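Local coordinates for melanin biosynthesis protein TyrA, putative (Shewanella oneidensis, PDB 2IIZ) that binds heme b and probably works as a peroxidase of the dye-decolorizing (DyP-type) family, at residues G62-G67 / L103-R108. Numbering follows the deposited sequence.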
loop_
_atom_site.group_PDB
_atom_site.type_symbol
_atom_site.label_atom_id
_atom_site.label_comp_id
_atom_site.label_asym_id
_atom_site.label_seq_id
_atom_site.Cartn_x
_atom_site.Cartn_y
_atom_site.Cartn_z
ATOM N N GLY A 62 13.872 3.574 -11.296
ATOM C CA GLY A 62 13.000 2.589 -11.900
ATOM C C GLY A 62 13.582 1.888 -13.121
ATOM O O GLY A 62 14.595 2.307 -13.680
ATOM N N PHE A 63 12.926 0.807 -13.523
ATOM C CA PHE A 63 13.258 0.155 -14.758
ATOM C C PHE A 63 12.070 -0.575 -15.355
ATOM O O PHE A 63 11.137 -0.924 -14.643
ATOM C CB PHE A 63 14.511 -0.747 -14.614
ATOM C CG PHE A 63 14.326 -1.976 -13.775
ATOM C CD1 PHE A 63 13.619 -3.073 -14.246
ATOM C CD2 PHE A 63 14.884 -2.051 -12.517
ATOM C CE1 PHE A 63 13.460 -4.227 -13.455
ATOM C CE2 PHE A 63 14.726 -3.187 -11.740
ATOM C CZ PHE A 63 14.011 -4.272 -12.219
ATOM N N VAL A 64 12.127 -0.775 -16.673
ATOM C CA VAL A 64 11.254 -1.681 -17.417
ATOM C C VAL A 64 12.056 -2.881 -17.912
ATOM O O VAL A 64 13.094 -2.712 -18.569
ATOM C CB VAL A 64 10.657 -1.035 -18.675
ATOM C CG1 VAL A 64 9.503 -1.892 -19.222
ATOM C CG2 VAL A 64 10.157 0.359 -18.367
ATOM N N ALA A 65 11.553 -4.077 -17.593
ATOM C CA ALA A 65 12.124 -5.348 -18.033
ATOM C C ALA A 65 11.069 -6.171 -18.736
ATOM O O ALA A 65 9.870 -5.941 -18.565
ATOM C CB ALA A 65 12.664 -6.117 -16.870
ATOM N N ILE A 66 11.550 -7.136 -19.515
ATOM C CA ILE A 66 10.768 -7.846 -20.527
ATOM C C ILE A 66 10.840 -9.367 -20.314
ATOM O O ILE A 66 11.922 -9.915 -20.154
ATOM C CB ILE A 66 11.329 -7.481 -21.917
ATOM C CG1 ILE A 66 11.019 -6.010 -22.214
ATOM C CG2 ILE A 66 10.761 -8.367 -23.013
ATOM C CD1 ILE A 66 12.032 -5.390 -23.079
ATOM N N GLY A 67 9.693 -10.043 -20.320
ATOM C CA GLY A 67 9.645 -11.452 -19.927
ATOM C C GLY A 67 10.407 -12.373 -20.870
ATOM O O GLY A 67 10.486 -12.120 -22.074
ATOM N N LEU A 103 5.755 -8.206 -19.362
ATOM C CA LEU A 103 6.459 -6.991 -18.979
ATOM C C LEU A 103 6.387 -6.737 -17.486
ATOM O O LEU A 103 5.362 -6.994 -16.838
ATOM C CB LEU A 103 5.865 -5.784 -19.690
ATOM C CG LEU A 103 5.960 -5.732 -21.207
ATOM C CD1 LEU A 103 5.134 -4.551 -21.682
ATOM C CD2 LEU A 103 7.405 -5.596 -21.675
ATOM N N PHE A 104 7.496 -6.218 -16.970
ATOM C CA PHE A 104 7.643 -5.859 -15.575
ATOM C C PHE A 104 8.122 -4.409 -15.520
ATOM O O PHE A 104 9.110 -4.035 -16.176
ATOM C CB PHE A 104 8.642 -6.810 -14.917
ATOM C CG PHE A 104 8.962 -6.499 -13.467
ATOM C CD1 PHE A 104 7.996 -6.024 -12.590
ATOM C CD2 PHE A 104 10.244 -6.702 -12.984
ATOM C CE1 PHE A 104 8.308 -5.752 -11.270
ATOM C CE2 PHE A 104 10.557 -6.432 -11.675
ATOM C CZ PHE A 104 9.579 -5.954 -10.812
ATOM N N VAL A 105 7.399 -3.607 -14.735
ATOM C CA VAL A 105 7.769 -2.240 -14.457
ATOM C C VAL A 105 8.053 -2.138 -12.965
ATOM O O VAL A 105 7.153 -2.310 -12.111
ATOM C CB VAL A 105 6.650 -1.245 -14.854
ATOM C CG1 VAL A 105 7.014 0.162 -14.459
ATOM C CG2 VAL A 105 6.389 -1.294 -16.344
ATOM N N HIS A 106 9.314 -1.847 -12.670
ATOM C CA HIS A 106 9.831 -1.763 -11.318
ATOM C C HIS A 106 10.072 -0.319 -10.980
ATOM O O HIS A 106 10.940 0.318 -11.585
ATOM C CB HIS A 106 11.149 -2.494 -11.288
ATOM C CG HIS A 106 11.842 -2.461 -9.971
ATOM N ND1 HIS A 106 11.755 -3.494 -9.063
ATOM C CD2 HIS A 106 12.647 -1.535 -9.415
ATOM C CE1 HIS A 106 12.475 -3.203 -7.998
ATOM N NE2 HIS A 106 13.027 -2.019 -8.184
ATOM N N LEU A 107 9.310 0.194 -10.014
ATOM C CA LEU A 107 9.371 1.617 -9.665
ATOM C C LEU A 107 9.723 1.839 -8.212
ATOM O O LEU A 107 9.220 1.139 -7.325
ATOM C CB LEU A 107 8.038 2.311 -9.960
ATOM C CG LEU A 107 7.462 2.093 -11.354
ATOM C CD1 LEU A 107 6.100 2.779 -11.487
ATOM C CD2 LEU A 107 8.418 2.577 -12.434
ATOM N N ARG A 108 10.578 2.830 -7.965
ATOM C CA ARG A 108 11.049 3.092 -6.595
ATOM C C ARG A 108 11.186 4.558 -6.227
ATOM O O ARG A 108 11.450 5.393 -7.086
ATOM C CB ARG A 108 12.357 2.341 -6.350
ATOM C CG ARG A 108 12.096 1.094 -5.557
ATOM C CD ARG A 108 13.134 0.083 -5.700
ATOM N NE ARG A 108 14.392 0.496 -5.118
ATOM C CZ ARG A 108 15.384 -0.333 -4.808
ATOM N NH1 ARG A 108 15.274 -1.642 -5.000
ATOM N NH2 ARG A 108 16.491 0.160 -4.297
#
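Phe63 and His106 face each other as a hydrogen-bonded pair of two antiparallel strands, 62-67 and 103-108, and illustrate how one residue pair can combine backbone hydrogen bonds with side-chain packing. Phe63 N donates a hydrogen bond to His106 O (2.8 Å), and His106 N donates one back to Phe63 O. Ala65 and Phe104 repeat this reciprocal pattern, with Ala65 N 2.8 Å from Phe104 O and a nearly straight N-H...O angle of 171°. Between the two pairs, Val64 CA adds a CA-H...O contact to Phe104 O.

On the face carrying Phe63, Phe104 and His106 the three rings form an aromatic cluster. With CG held between its backbone N and carbonyl carbon (chi1 69°), Phe63 leans across to the other strand, and His106 CB sits over the ring centre, 3.5 Å from the centroid, as a CH-pi contact. The imidazole runs almost parallel to the phenyl ring (4°) but is slid aside, so overlap is slight. Phe104 CE2 approaches Phe63 CE1 obliquely at 4.1 Å. A serine in place of Phe63 would probably leave His106 CB without its aromatic cover and open a gap beside Phe104.

The face bearing Val64, Ile66, Leu103 and Val105 is aliphatic: Ile66 CG1 lies 3.7 Å from Leu103 CD2, while Val64 and Leu103 pack on helix 34-54. Flanked by strands 21-29 and 291-301, this pair belongs to the helix-covered antiparallel sheet of the ferredoxin-like, dimeric alpha-beta barrel fold characteristic of DyP-type peroxidases.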